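Local coordinates for protein glycoside hydrolase, family 11\:clostridium cellulosome enzyme, dockerin type i\:polysaccharide (Clostridium thermocellum, PDB 2C71) that removes acetyl groups from acetylated xylan as a metal-ion-dependent esterase of the NodB-like polysaccharide deacetylase family, at residues 32-37 / 182-187; 60-65 / 98-104; 76-80 / 111-116; 122-128 / 150-155. All blocks are in the same frame, centred on the assembly; numbering follows the deposited sequence. Where two conformers were deposited one is given.

Contact 1 of 4, residues 32-37 / 182-187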
loop_
_atom_site.group_PDB
_atom_site.type_symbol
_atom_site.label_atom_id
_atom_site.label_comp_id
_atom_site.label_asym_id
_atom_site.label_seq_id
_atom_site.Cartn_x
_atom_site.Cartn_y
_atom_site.Cartn_z
ATOM N N VAL A 32 12.443 -7.698 -4.280
ATOM C CA VAL A 32 11.673 -7.379 -3.084
ATOM C C VAL A 32 10.175 -7.403 -3.368
ATOM O O VAL A 32 9.719 -6.898 -4.393
ATOM C CB VAL A 32 12.057 -6.001 -2.515
ATOM C CG1 VAL A 32 10.959 -5.478 -1.602
ATOM C CG2 VAL A 32 13.383 -6.084 -1.773
ATOM N N LYS A 33 9.414 -7.993 -2.451
ATOM C CA LYS A 33 7.939 -7.995 -2.547
ATOM C C LYS A 33 7.360 -6.847 -1.781
ATOM O O LYS A 33 7.870 -6.496 -0.728
ATOM C CB LYS A 33 7.375 -9.328 -1.997
ATOM C CG LYS A 33 7.856 -10.560 -2.848
ATOM C CD LYS A 33 7.318 -11.864 -2.349
ATOM C CE LYS A 33 7.940 -13.070 -3.168
ATOM N NZ LYS A 33 9.474 -13.125 -3.218
ATOM N N ALA A 34 6.242 -6.324 -2.260
ATOM C CA ALA A 34 5.571 -5.160 -1.652
ATOM C C ALA A 34 4.071 -5.311 -1.833
ATOM O O ALA A 34 3.576 -6.273 -2.416
ATOM C CB ALA A 34 6.098 -3.870 -2.232
ATOM N N THR A 35 3.341 -4.315 -1.333
ATOM C CA THR A 35 1.887 -4.259 -1.422
ATOM C C THR A 35 1.474 -2.921 -2.031
ATOM O O THR A 35 1.986 -1.882 -1.609
ATOM C CB THR A 35 1.219 -4.442 -0.057
ATOM O OG1 THR A 35 1.733 -5.637 0.568
ATOM C CG2 THR A 35 -0.286 -4.550 -0.150
ATOM N N PHE A 36 0.577 -2.956 -2.993
ATOM C CA PHE A 36 0.050 -1.759 -3.683
ATOM C C PHE A 36 -1.404 -1.570 -3.291
ATOM O O PHE A 36 -2.219 -2.465 -3.521
ATOM C CB PHE A 36 0.191 -1.909 -5.197
ATOM C CG PHE A 36 1.615 -1.930 -5.651
ATOM C CD1 PHE A 36 2.379 -3.098 -5.628
ATOM C CD2 PHE A 36 2.240 -0.744 -6.050
ATOM C CE1 PHE A 36 3.709 -3.051 -5.976
ATOM C CE2 PHE A 36 3.575 -0.727 -6.410
ATOM C CZ PHE A 36 4.293 -1.905 -6.372
ATOM N N MET A 37 -1.717 -0.425 -2.717
ATOM C CA MET A 37 -3.088 -0.053 -2.314
ATOM C C MET A 37 -3.624 0.819 -3.444
ATOM O O MET A 37 -3.213 1.979 -3.605
ATOM C CB MET A 37 -3.097 0.669 -0.957
ATOM C CG MET A 37 -2.358 -0.064 0.132
ATOM S SD MET A 37 -2.856 -1.757 0.504
ATOM C CE MET A 37 -4.371 -1.412 1.419
ATOM N N PHE A 182 11.821 -7.906 3.707
ATOM C CA PHE A 182 10.631 -7.256 3.165
ATOM C C PHE A 182 9.557 -8.297 2.803
ATOM O O PHE A 182 9.845 -9.296 2.149
ATOM C CB PHE A 182 10.998 -6.467 1.911
ATOM C CG PHE A 182 11.833 -5.245 2.178
ATOM C CD1 PHE A 182 13.208 -5.300 2.247
ATOM C CD2 PHE A 182 11.220 -4.026 2.421
ATOM C CE1 PHE A 182 13.937 -4.150 2.511
ATOM C CE2 PHE A 182 11.955 -2.914 2.704
ATOM C CZ PHE A 182 13.308 -2.976 2.761
ATOM N N VAL A 183 8.331 -8.042 3.261
ATOM C CA VAL A 183 7.225 -8.952 3.073
ATOM C C VAL A 183 5.980 -8.196 2.625
ATOM O O VAL A 183 5.857 -6.972 2.836
ATOM C CB VAL A 183 6.954 -9.728 4.383
ATOM C CG1 VAL A 183 8.167 -10.696 4.672
ATOM C CG2 VAL A 183 6.668 -8.828 5.553
ATOM N N THR A 184 5.044 -8.930 2.019
ATOM C CA THR A 184 3.709 -8.378 1.735
ATOM C C THR A 184 2.939 -8.228 3.045
ATOM O O THR A 184 3.331 -8.786 4.067
ATOM C CB THR A 184 2.912 -9.256 0.774
ATOM O OG1 THR A 184 2.606 -10.468 1.438
ATOM C CG2 THR A 184 3.627 -9.497 -0.566
ATOM N N LEU A 185 1.797 -7.523 3.020
ATOM C CA LEU A 185 0.966 -7.431 4.229
ATOM C C LEU A 185 0.496 -8.799 4.677
ATOM O O LEU A 185 0.539 -9.109 5.873
ATOM C CB LEU A 185 -0.222 -6.483 4.019
ATOM C CG LEU A 185 0.147 -5.002 3.916
ATOM C CD1 LEU A 185 -1.118 -4.166 3.597
ATOM C CD2 LEU A 185 0.768 -4.498 5.184
ATOM N N THR A 186 0.033 -9.624 3.758
ATOM C CA THR A 186 -0.443 -10.951 4.139
ATOM C C THR A 186 0.690 -11.726 4.788
ATOM O O THR A 186 0.482 -12.415 5.805
ATOM C CB THR A 186 -1.064 -11.718 2.936
ATOM O OG1 THR A 186 -2.361 -11.167 2.655
ATOM C CG2 THR A 186 -1.213 -13.205 3.170
ATOM N N GLU A 187 1.879 -11.668 4.203
ATOM C CA GLU A 187 3.011 -12.375 4.750
ATOM C C GLU A 187 3.391 -11.852 6.129
ATOM O O GLU A 187 3.751 -12.621 7.033
ATOM C CB GLU A 187 4.186 -12.277 3.804
ATOM C CG GLU A 187 4.090 -13.098 2.543
ATOM C CD GLU A 187 5.070 -12.704 1.418
ATOM O OE1 GLU A 187 5.879 -11.706 1.537
ATOM O OE2 GLU A 187 5.013 -13.405 0.324
HETATM O O HOH W 1 7.731 -5.232 1.654
HETATM O O HOH W 2 10.956 -9.371 -0.391
HETATM O O HOH W 3 4.132 -5.036 1.775
#
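V32 meets the F182 ring obliquely, its CG1 lying 3.9 Å from F182 CG and packing on F182 CB at 3.6 Å, while a water sits in the ring plane at the edge; I172 of helix 164-177 touches both residues. The second flat group is the E187 carboxylate. The side chains of K33 and E187 cross at about a right angle, with K33 CD 3.9 Å from E187 OE2, before the lysine chain carries NZ away. From above the carboxylate plane, 46° out of it, T184 N donates to E187 OE1 over 2.9 Å. The return bond from E187 N to T184 OG1, 3.1 Å, closes a capping box at the start of helix 185-192. T184 OG1 is placed for it by a chi1 of 68°, which leaves CG2 to pack on K33 CB and A34 O. In the curled parallel sheet, strands 35-38 and 181-182 both pair with strand 6-12, so this contact spans two neighbours of one strand, and waters take much of the polar bonding. One links K33 O with V183 O, another K33 N with F182 O. The direct bond runs from L185 N to T35 OG1, 3.1 Å and 154° at the hydrogen. T35 OG1 also donates to a third water, which in turn donates to V183 O. T35 CG2 packs on L185 CD1 at 3.9 Å, and M37 SD approaches the same leucine methyl at 4.3 Å.

Contact 2 of 4, residues 60-65 / 98-104. With MG (magnesium ion), chain B.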
loop_
_atom_site.group_PDB
_atom_site.type_symbol
_atom_site.label_atom_id
_atom_site.label_comp_id
_atom_site.label_asym_id
_atom_site.label_seq_id
_atom_site.Cartn_x
_atom_site.Cartn_y
_atom_site.Cartn_z
ATOM N N GLU A 60 1.342 -7.974 -3.477
ATOM C CA GLU A 60 -0.056 -8.025 -3.043
ATOM C C GLU A 60 -0.760 -6.738 -3.465
ATOM O O GLU A 60 -0.128 -5.668 -3.518
ATOM C CB GLU A 60 -0.104 -8.246 -1.550
ATOM C CG GLU A 60 -1.490 -8.302 -0.959
ATOM C CD GLU A 60 -1.556 -8.761 0.468
ATOM O OE1 GLU A 60 -0.507 -8.827 1.131
ATOM O OE2 GLU A 60 -2.681 -9.050 0.929
ATOM N N ILE A 61 -2.065 -6.823 -3.702
ATOM C CA ILE A 61 -2.882 -5.655 -4.018
ATOM C C ILE A 61 -3.939 -5.502 -2.916
ATOM O O ILE A 61 -4.668 -6.458 -2.587
ATOM C CB ILE A 61 -3.567 -5.816 -5.409
ATOM C CG1 ILE A 61 -2.500 -5.985 -6.505
ATOM C CG2 ILE A 61 -4.471 -4.621 -5.668
ATOM C CD1 ILE A 61 -3.102 -6.263 -7.874
ATOM N N GLY A 62 -4.019 -4.293 -2.376
ATOM C CA GLY A 62 -5.075 -3.905 -1.470
ATOM C C GLY A 62 -5.916 -2.770 -2.034
ATOM O O GLY A 62 -5.733 -2.308 -3.154
ATOM N N ASN A 63 -6.905 -2.349 -1.227
ATOM C CA ASN A 63 -7.953 -1.431 -1.671
ATOM C C ASN A 63 -7.718 -0.038 -1.069
ATOM O O ASN A 63 -7.638 0.077 0.165
ATOM C CB ASN A 63 -9.292 -2.032 -1.212
ATOM C CG ASN A 63 -10.517 -1.376 -1.748
ATOM O OD1 ASN A 63 -10.642 -0.141 -1.777
ATOM N ND2 ASN A 63 -11.509 -2.186 -2.147
ATOM N N HIS A 64 -7.598 1.005 -1.919
ATOM C CA HIS A 64 -7.479 2.388 -1.431
ATOM C C HIS A 64 -8.723 3.191 -1.893
ATOM O O HIS A 64 -8.635 4.422 -2.087
ATOM C CB HIS A 64 -6.183 3.004 -1.997
ATOM C CG HIS A 64 -5.712 4.274 -1.330
ATOM N ND1 HIS A 64 -5.839 4.524 0.025
ATOM C CD2 HIS A 64 -5.018 5.330 -1.841
ATOM C CE1 HIS A 64 -5.297 5.709 0.304
ATOM N NE2 HIS A 64 -4.780 6.209 -0.807
ATOM N N SER A 65 -9.857 2.494 -2.050
ATOM C CA SER A 65 -11.132 3.105 -2.448
ATOM C C SER A 65 -11.232 3.393 -3.939
ATOM O O SER A 65 -10.228 3.278 -4.664
ATOM C CB SER A 65 -11.467 4.373 -1.647
ATOM O OG SER A 65 -11.106 5.574 -2.339
ATOM N N PRO A 98 -9.163 -8.302 -2.401
ATOM C CA PRO A 98 -8.258 -7.641 -1.446
ATOM C C PRO A 98 -8.526 -8.117 -0.013
ATOM O O PRO A 98 -9.674 -8.452 0.276
ATOM C CB PRO A 98 -8.607 -6.169 -1.621
ATOM C CG PRO A 98 -8.932 -6.064 -3.089
ATOM C CD PRO A 98 -9.507 -7.408 -3.520
ATOM N N LYS A 99 -7.512 -8.133 0.849
ATOM C CA LYS A 99 -7.702 -8.476 2.259
ATOM C C LYS A 99 -7.490 -7.263 3.164
ATOM O O LYS A 99 -7.762 -7.307 4.364
ATOM C CB LYS A 99 -6.750 -9.603 2.669
ATOM C CG LYS A 99 -7.110 -10.962 2.092
ATOM C CD LYS A 99 -6.484 -12.087 2.902
ATOM C CE LYS A 99 -5.608 -12.973 2.033
ATOM N NZ LYS A 99 -4.372 -13.403 2.745
ATOM N N PHE A 100 -7.003 -6.182 2.566
ATOM C CA PHE A 100 -6.591 -4.975 3.282
ATOM C C PHE A 100 -7.144 -3.722 2.608
ATOM O O PHE A 100 -7.264 -3.679 1.380
ATOM C CB PHE A 100 -5.071 -4.901 3.332
ATOM C CG PHE A 100 -4.435 -6.030 4.112
ATOM C CD1 PHE A 100 -4.363 -5.964 5.473
ATOM C CD2 PHE A 100 -3.946 -7.143 3.490
ATOM C CE1 PHE A 100 -3.813 -7.020 6.208
ATOM C CE2 PHE A 100 -3.383 -8.192 4.202
ATOM C CZ PHE A 100 -3.323 -8.142 5.558
ATOM N N PHE A 101 -7.445 -2.750 3.451
ATOM C CA PHE A 101 -7.967 -1.425 3.050
ATOM C C PHE A 101 -7.105 -0.354 3.686
ATOM O O PHE A 101 -6.823 -0.424 4.884
ATOM C CB PHE A 101 -9.408 -1.287 3.568
ATOM C CG PHE A 101 -10.032 0.085 3.403
ATOM C CD1 PHE A 101 -10.171 0.657 2.148
ATOM C CD2 PHE A 101 -10.496 0.769 4.499
ATOM C CE1 PHE A 101 -10.787 1.926 2.020
ATOM C CE2 PHE A 101 -11.119 2.007 4.350
ATOM C CZ PHE A 101 -11.274 2.557 3.114
ATOM N N ARG A 102 -6.734 0.665 2.922
ATOM C CA ARG A 102 -6.101 1.844 3.458
ATOM C C ARG A 102 -7.033 3.010 3.262
ATOM O O ARG A 102 -7.321 3.402 2.109
ATOM C CB ARG A 102 -4.792 2.196 2.774
ATOM C CG ARG A 102 -4.210 3.480 3.376
ATOM C CD ARG A 102 -2.766 3.618 3.189
ATOM N NE ARG A 102 -1.995 2.622 3.903
ATOM C CZ ARG A 102 -0.892 2.010 3.462
ATOM N NH1 ARG A 102 -0.420 2.224 2.239
ATOM N NH2 ARG A 102 -0.284 1.120 4.228
ATOM N N PRO A 103 -7.570 3.591 4.339
ATOM C CA PRO A 103 -8.520 4.701 4.186
ATOM C C PRO A 103 -7.859 5.868 3.475
ATOM O O PRO A 103 -6.727 6.271 3.812
ATOM C CB PRO A 103 -8.911 5.083 5.627
ATOM C CG PRO A 103 -8.516 3.972 6.431
ATOM C CD PRO A 103 -7.394 3.210 5.739
ATOM N N PRO A 104 -8.579 6.484 2.524
ATOM C CA PRO A 104 -8.109 7.768 1.947
ATOM C C PRO A 104 -7.807 8.741 3.058
ATOM O O PRO A 104 -8.616 8.959 3.985
ATOM C CB PRO A 104 -9.285 8.199 1.073
ATOM C CG PRO A 104 -9.874 6.885 0.634
ATOM C CD PRO A 104 -9.811 6.026 1.883
HETATM MG MG MG B . -3.940 8.244 -1.084
HETATM O O HOH W 4 -4.890 -7.491 0.028
HETATM O O HOH W 5 -2.215 7.888 -0.051
HETATM O O HOH W 6 -5.756 8.871 -1.782
HETATM O O HOH W 7 -3.241 10.163 -1.478
HETATM O O HOH W 8 -4.603 8.856 0.912
#
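Segments 60-65 and 98-104 run 46° apart and join in a single parallel bridge, in which N63 N donates to F100 O (2.9 Å) and N63 O accepts from R102 N (3.0 Å). Beyond it the H64 ring is carried up to R102 by a chi1 of -165°, CG anti to its own backbone N. H64 ND1 donates to R102 O over 2.8 Å; the oxygen is close to the imidazole plane, whereas the nitrogen stands above the carbonyl plane. This bond and the metal bond from H64 NE2 to the magnesium ion, 2.2 Å, together fix the rotation of the ring. The R102 side chain leads off to a salt bridge with D12. N63 OD1 accepts from S65 N at 2.8 Å, an Asx turn that shapes the backbone around H64, and N63 ND2 bonds to N87 and I83 of helix 76-94. At the other end, E60 OE2 meets the edge of the F100 ring in its plane, 3.4 Å from F100 CD2, the carboxylate turned 74° from the ring. T186 OG1 hydrogen-bonds to that oxygen, and a water links it to I61 O and K99 N. D13 and four waters complete the sixfold magnesium shell, a variation on the Asp-His-His metal site usual in NodB-like deacetylases.

Contact 3 of 4, residues 76-80 / 111-116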
loop_
_atom_site.group_PDB
_atom_site.type_symbol
_atom_site.label_atom_id
_atom_site.label_comp_id
_atom_site.label_asym_id
_atom_site.label_seq_id
_atom_site.Cartn_x
_atom_site.Cartn_y
_atom_site.Cartn_z
ATOM N N PRO A 76 -23.185 4.663 4.584
ATOM C CA PRO A 76 -22.939 3.252 4.288
ATOM C C PRO A 76 -23.033 2.915 2.824
ATOM O O PRO A 76 -22.174 2.182 2.317
ATOM C CB PRO A 76 -23.984 2.536 5.169
ATOM C CG PRO A 76 -24.122 3.475 6.368
ATOM C CD PRO A 76 -24.119 4.841 5.728
ATOM N N ASP A 77 -24.048 3.433 2.131
ATOM C CA ASP A 77 -24.176 3.124 0.723
ATOM C C ASP A 77 -22.965 3.642 -0.086
ATOM O O ASP A 77 -22.455 2.980 -0.998
ATOM C CB ASP A 77 -25.453 3.707 0.133
ATOM C CG ASP A 77 -26.695 2.958 0.500
ATOM O OD1 ASP A 77 -26.610 1.852 1.072
ATOM O OD2 ASP A 77 -27.800 3.506 0.199
ATOM N N GLN A 78 -22.523 4.864 0.207
ATOM C CA GLN A 78 -21.362 5.437 -0.501
ATOM C C GLN A 78 -20.111 4.626 -0.258
ATOM O O GLN A 78 -19.320 4.335 -1.180
ATOM C CB GLN A 78 -21.138 6.868 -0.050
ATOM C CG GLN A 78 -22.196 7.838 -0.582
ATOM C CD GLN A 78 -22.125 9.211 0.021
ATOM O OE1 GLN A 78 -21.775 9.386 1.184
ATOM N NE2 GLN A 78 -22.549 10.232 -0.730
ATOM N N ILE A 79 -19.901 4.218 0.992
ATOM C CA ILE A 79 -18.744 3.429 1.353
ATOM C C ILE A 79 -18.746 2.094 0.628
ATOM O O ILE A 79 -17.767 1.654 0.028
ATOM C CB ILE A 79 -18.694 3.218 2.873
ATOM C CG1 ILE A 79 -18.412 4.540 3.588
ATOM C CG2 ILE A 79 -17.646 2.149 3.266
ATOM C CD1 ILE A 79 -18.803 4.571 5.072
ATOM N N ARG A 80 -19.871 1.390 0.723
ATOM C CA ARG A 80 -20.071 0.090 0.131
ATOM C C ARG A 80 -19.755 0.049 -1.351
ATOM O O ARG A 80 -19.172 -0.891 -1.919
ATOM C CB ARG A 80 -21.521 -0.448 0.310
ATOM C CG ARG A 80 -21.752 -1.124 1.660
ATOM C CD ARG A 80 -23.157 -1.874 1.788
ATOM N NE ARG A 80 -24.312 -1.104 1.285
ATOM C CZ ARG A 80 -24.668 -1.033 -0.007
ATOM N NH1 ARG A 80 -23.994 -1.683 -0.950
ATOM N NH2 ARG A 80 -25.683 -0.286 -0.369
ATOM N N THR A 111 -18.512 4.568 11.400
ATOM C CA THR A 111 -19.266 4.170 10.220
ATOM C C THR A 111 -18.374 3.528 9.167
ATOM O O THR A 111 -18.746 2.545 8.532
ATOM C CB THR A 111 -20.056 5.380 9.669
ATOM O OG1 THR A 111 -20.947 5.855 10.683
ATOM C CG2 THR A 111 -20.861 5.019 8.441
ATOM N N LEU A 112 -17.199 4.100 8.947
ATOM C CA LEU A 112 -16.271 3.510 7.970
ATOM C C LEU A 112 -15.869 2.104 8.405
ATOM O O LEU A 112 -15.924 1.141 7.622
ATOM C CB LEU A 112 -15.089 4.436 7.715
ATOM C CG LEU A 112 -14.161 4.019 6.570
ATOM C CD1 LEU A 112 -14.918 3.984 5.237
ATOM C CD2 LEU A 112 -12.960 4.950 6.528
ATOM N N PHE A 113 -15.430 1.965 9.663
ATOM C CA PHE A 113 -15.059 0.658 10.178
ATOM C C PHE A 113 -16.191 -0.330 10.049
ATOM O O PHE A 113 -15.989 -1.489 9.715
ATOM C CB PHE A 113 -14.637 0.736 11.652
ATOM C CG PHE A 113 -13.188 1.096 11.845
ATOM C CD1 PHE A 113 -12.163 0.192 11.439
ATOM C CD2 PHE A 113 -12.812 2.277 12.442
ATOM C CE1 PHE A 113 -10.857 0.513 11.665
ATOM C CE2 PHE A 113 -11.488 2.573 12.676
ATOM C CZ PHE A 113 -10.499 1.659 12.271
ATOM N N ASN A 114 -17.446 0.095 10.308
ATOM C CA ASN A 114 -18.641 -0.769 10.295
ATOM C C ASN A 114 -18.983 -1.271 8.933
ATOM O O ASN A 114 -19.724 -2.243 8.809
ATOM C CB ASN A 114 -19.904 -0.078 10.832
ATOM C CG ASN A 114 -20.910 -1.050 11.379
ATOM O OD1 ASN A 114 -20.550 -1.982 12.080
ATOM N ND2 ASN A 114 -22.170 -0.858 11.024
ATOM N N ASN A 115 -18.556 -0.554 7.880
ATOM C CA ASN A 115 -19.028 -0.833 6.532
ATOM C C ASN A 115 -17.943 -1.319 5.583
ATOM O O ASN A 115 -18.215 -1.447 4.380
ATOM C CB ASN A 115 -19.768 0.393 5.998
ATOM C CG ASN A 115 -21.118 0.549 6.645
ATOM O OD1 ASN A 115 -22.062 -0.191 6.318
ATOM N ND2 ASN A 115 -21.192 1.442 7.593
ATOM N N VAL A 116 -16.754 -1.605 6.096
ATOM C CA VAL A 116 -15.657 -2.169 5.305
ATOM C C VAL A 116 -15.161 -3.449 6.009
ATOM O O VAL A 116 -14.585 -3.402 7.091
ATOM C CB VAL A 116 -14.517 -1.169 5.125
ATOM C CG1 VAL A 116 -13.403 -1.787 4.227
ATOM C CG2 VAL A 116 -14.968 0.173 4.541
#
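The short helical segments 76-80 and 111-115 cross at -55° with their axes 9.6 Å apart at closest approach, and the backbones come nearest where P76 faces N115. I79 fills the middle of the interface. Its two branches share the work: CG2 lies 3.6 Å from V116 CG2 and 3.8 Å from L112 CD1, while CD1 reaches the T111 methyl CG2 at 4.0 Å. I79 and V116 cross at about a right angle, whereas I79 meets L112 and T111 at a slant. The polar member is N115, and its ND2 bonds back to its own segment. With CG beside the backbone N (chi1 -74°), the amide folds back along that segment, and N115 ND2 donates to T111 O at 2.8 Å, the oxygen lying close to the amide plane. That bond holds the amide where its carbonyl meets the proline, N115 OD1 standing 3.5 Å from P76 CB. No hydrogen bond joins the two segments; they are held by van der Waals contact. On the outer side, in the conformer described, R80 NH2 makes a salt bridge with D77 OD1, 2.7 Å, one turn apart in the same helix, and only the aliphatic part of R80 comes near N115 O. Toward the interior, L112 and V116 both pack on F101 of strand 100-101. The arrangement is plain helix packing on the outside of a beta/alpha-barrel-like fold, joining the start of helix 76-94 to the short helix that follows strand 100-101.

Contact 4 of 4, residues 122-128 / 150-155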
loop_
_atom_site.group_PDB
_atom_site.type_symbol
_atom_site.label_atom_id
_atom_site.label_comp_id
_atom_site.label_asym_id
_atom_site.label_seq_id
_atom_site.Cartn_x
_atom_site.Cartn_y
_atom_site.Cartn_z
ATOM N N GLY A 122 -2.591 1.530 8.184
ATOM C CA GLY A 122 -2.026 2.852 7.988
ATOM C C GLY A 122 -0.546 2.810 7.666
ATOM O O GLY A 122 -0.154 2.476 6.548
ATOM N N GLY A 123 0.280 3.150 8.650
ATOM C CA GLY A 123 1.711 2.932 8.556
ATOM C C GLY A 123 2.516 4.205 8.741
ATOM O O GLY A 123 2.007 5.323 8.808
ATOM N N LEU A 124 3.814 4.011 8.809
ATOM C CA LEU A 124 4.833 5.053 8.916
ATOM C C LEU A 124 4.881 5.835 7.602
ATOM O O LEU A 124 5.125 5.255 6.557
ATOM C CB LEU A 124 6.199 4.377 9.154
ATOM C CG LEU A 124 7.452 5.283 9.137
ATOM C CD1 LEU A 124 7.463 6.178 10.384
ATOM C CD2 LEU A 124 8.708 4.416 9.032
ATOM N N THR A 125 4.721 7.152 7.659
ATOM C CA THR A 125 4.820 7.955 6.458
ATOM C C THR A 125 6.192 8.601 6.372
ATOM O O THR A 125 6.952 8.624 7.339
ATOM C CB THR A 125 3.704 9.001 6.431
ATOM O OG1 THR A 125 3.868 9.880 7.529
ATOM C CG2 THR A 125 2.308 8.390 6.477
ATOM N N ALA A 126 6.492 9.180 5.202
ATOM C CA ALA A 126 7.836 9.636 4.884
ATOM C C ALA A 126 7.845 10.927 4.068
ATOM O O ALA A 126 8.801 11.217 3.359
ATOM C CB ALA A 126 8.629 8.559 4.176
ATOM N N ASN A 127 6.749 11.697 4.137
ATOM C CA ASN A 127 6.651 12.991 3.480
ATOM C C ASN A 127 6.866 12.882 1.966
ATOM O O ASN A 127 7.276 13.846 1.322
ATOM C CB ASN A 127 7.561 14.030 4.131
ATOM C CG ASN A 127 7.222 14.286 5.573
ATOM O OD1 ASN A 127 8.105 14.559 6.383
ATOM N ND2 ASN A 127 5.966 14.222 5.918
ATOM N N ASP A 128 6.501 11.726 1.372
ATOM C CA ASP A 128 6.807 11.508 -0.037
ATOM C C ASP A 128 5.714 11.956 -0.968
ATOM O O ASP A 128 5.784 11.690 -2.172
ATOM C CB ASP A 128 7.235 10.060 -0.308
ATOM C CG ASP A 128 6.087 9.105 -0.523
ATOM O OD1 ASP A 128 5.097 9.227 0.224
ATOM O OD2 ASP A 128 6.211 8.231 -1.431
ATOM N N THR A 150 6.994 -2.834 11.252
ATOM C CA THR A 150 6.441 -1.595 10.683
ATOM C C THR A 150 5.833 -1.849 9.299
ATOM O O THR A 150 6.425 -2.505 8.436
ATOM C CB THR A 150 7.546 -0.553 10.558
ATOM O OG1 THR A 150 8.060 -0.231 11.859
ATOM C CG2 THR A 150 7.147 0.704 9.818
ATOM N N ILE A 151 4.691 -1.187 9.069
ATOM C CA ILE A 151 4.105 -1.005 7.744
ATOM C C ILE A 151 4.567 0.369 7.250
ATOM O O ILE A 151 4.335 1.361 7.938
ATOM C CB ILE A 151 2.595 -1.115 7.792
ATOM C CG1 ILE A 151 2.140 -2.508 8.269
ATOM C CG2 ILE A 151 1.972 -0.738 6.445
ATOM C CD1 ILE A 151 0.623 -2.610 8.578
ATOM N N ILE A 152 5.257 0.419 6.123
ATOM C CA ILE A 152 5.798 1.666 5.557
ATOM C C ILE A 152 4.824 2.157 4.496
ATOM O O ILE A 152 4.520 1.422 3.546
ATOM C CB ILE A 152 7.153 1.403 4.881
ATOM C CG1 ILE A 152 8.187 0.786 5.845
ATOM C CG2 ILE A 152 7.679 2.706 4.279
ATOM C CD1 ILE A 152 9.364 0.202 5.155
ATOM N N LEU A 153 4.309 3.368 4.653
ATOM C CA LEU A 153 3.349 4.000 3.739
ATOM C C LEU A 153 4.128 4.961 2.821
ATOM O O LEU A 153 4.586 6.030 3.259
ATOM C CB LEU A 153 2.268 4.704 4.503
ATOM C CG LEU A 153 1.075 5.242 3.683
ATOM C CD1 LEU A 153 -0.013 5.702 4.652
ATOM C CD2 LEU A 153 1.402 6.339 2.697
ATOM N N LEU A 154 4.309 4.570 1.554
ATOM C CA LEU A 154 4.819 5.395 0.483
ATOM C C LEU A 154 3.755 5.526 -0.601
ATOM O O LEU A 154 2.711 4.894 -0.549
ATOM C CB LEU A 154 6.136 4.802 -0.076
ATOM C CG LEU A 154 7.295 4.796 0.900
ATOM C CD1 LEU A 154 8.465 3.979 0.314
ATOM C CD2 LEU A 154 7.757 6.255 1.221
ATOM N N HIS A 155 4.046 6.358 -1.602
ATOM C CA HIS A 155 3.154 6.523 -2.761
ATOM C C HIS A 155 3.917 6.103 -4.003
ATOM O O HIS A 155 5.022 6.606 -4.270
ATOM C CB HIS A 155 2.757 8.002 -2.924
ATOM C CG HIS A 155 1.925 8.509 -1.786
ATOM N ND1 HIS A 155 2.445 8.828 -0.550
ATOM C CD2 HIS A 155 0.584 8.681 -1.684
ATOM C CE1 HIS A 155 1.457 9.181 0.258
ATOM N NE2 HIS A 155 0.314 9.092 -0.404
HETATM O O HOH W 9 4.824 8.705 2.905
#
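L124 and I152 form a single parallel bridge, through which the irregular segment 122-128 runs along strand 151-155 of the barrel-like sheet. Here packing is tightest and the backbones do the work: L124 N donates to I151 O over 2.8 Å, nearly along the C=O axis, and L153 N donates to L124 O at 2.8 Å. G123, with no side chain and a phi of 123°, brings its CA to 3.1 Å from I151 O. The side chains flanking the bridge fit less closely and are partly exposed on the loop side. T125 CG2 lies 4.0 Å from L153 CD1, the two side chains side by side and pointing the same way, and L124 CB slants past the T150 methyl. Further on, the loop bows away from the strand, with N127 turned to solvent, and a water fills in between: it accepts from A126 N and donates to both L153 O and D128 OD1. Beneath the bow, A126 CB packs on L154 CD2 at 3.8 Å. The loop returns at D128, whose carboxylate takes two bonds from one residue. H155 N donates to the syn lone pair of D128 OD2 at 2.9 Å, and T164 OG1 bonds to that oxygen as well. The imidazole of H155, its nearest atom about 4 Å from the magnesium ion, is oriented beside the metal site by its own bond to the same carboxylate, H155 ND1 donating to D128 OD1 over 2.8 Å with the oxygen close to the ring plane.

After strand 6-12 and helix 17-30 the chain reaches 32-37, whose partner 182-187 arrives only near the end, so contact 1 closes a long loop that holds the other three contacts. Strand 60-63 comes next, then helix 76-94; contact 2 closes when the chain returns at 98-104, and contact 3 when it reaches 111-116. These two cross, since 76-80 falls within the loop of contact 2, and F101 ties the outer helices to the metal-site strands by packing on L112 and V116. Contact 4 follows in series. R102 of contact 2 lies against G122, I151 and L153 of contact 4, while contact 1 touches contact 2 through T186 and E60 and contact 4 through L185 and I151.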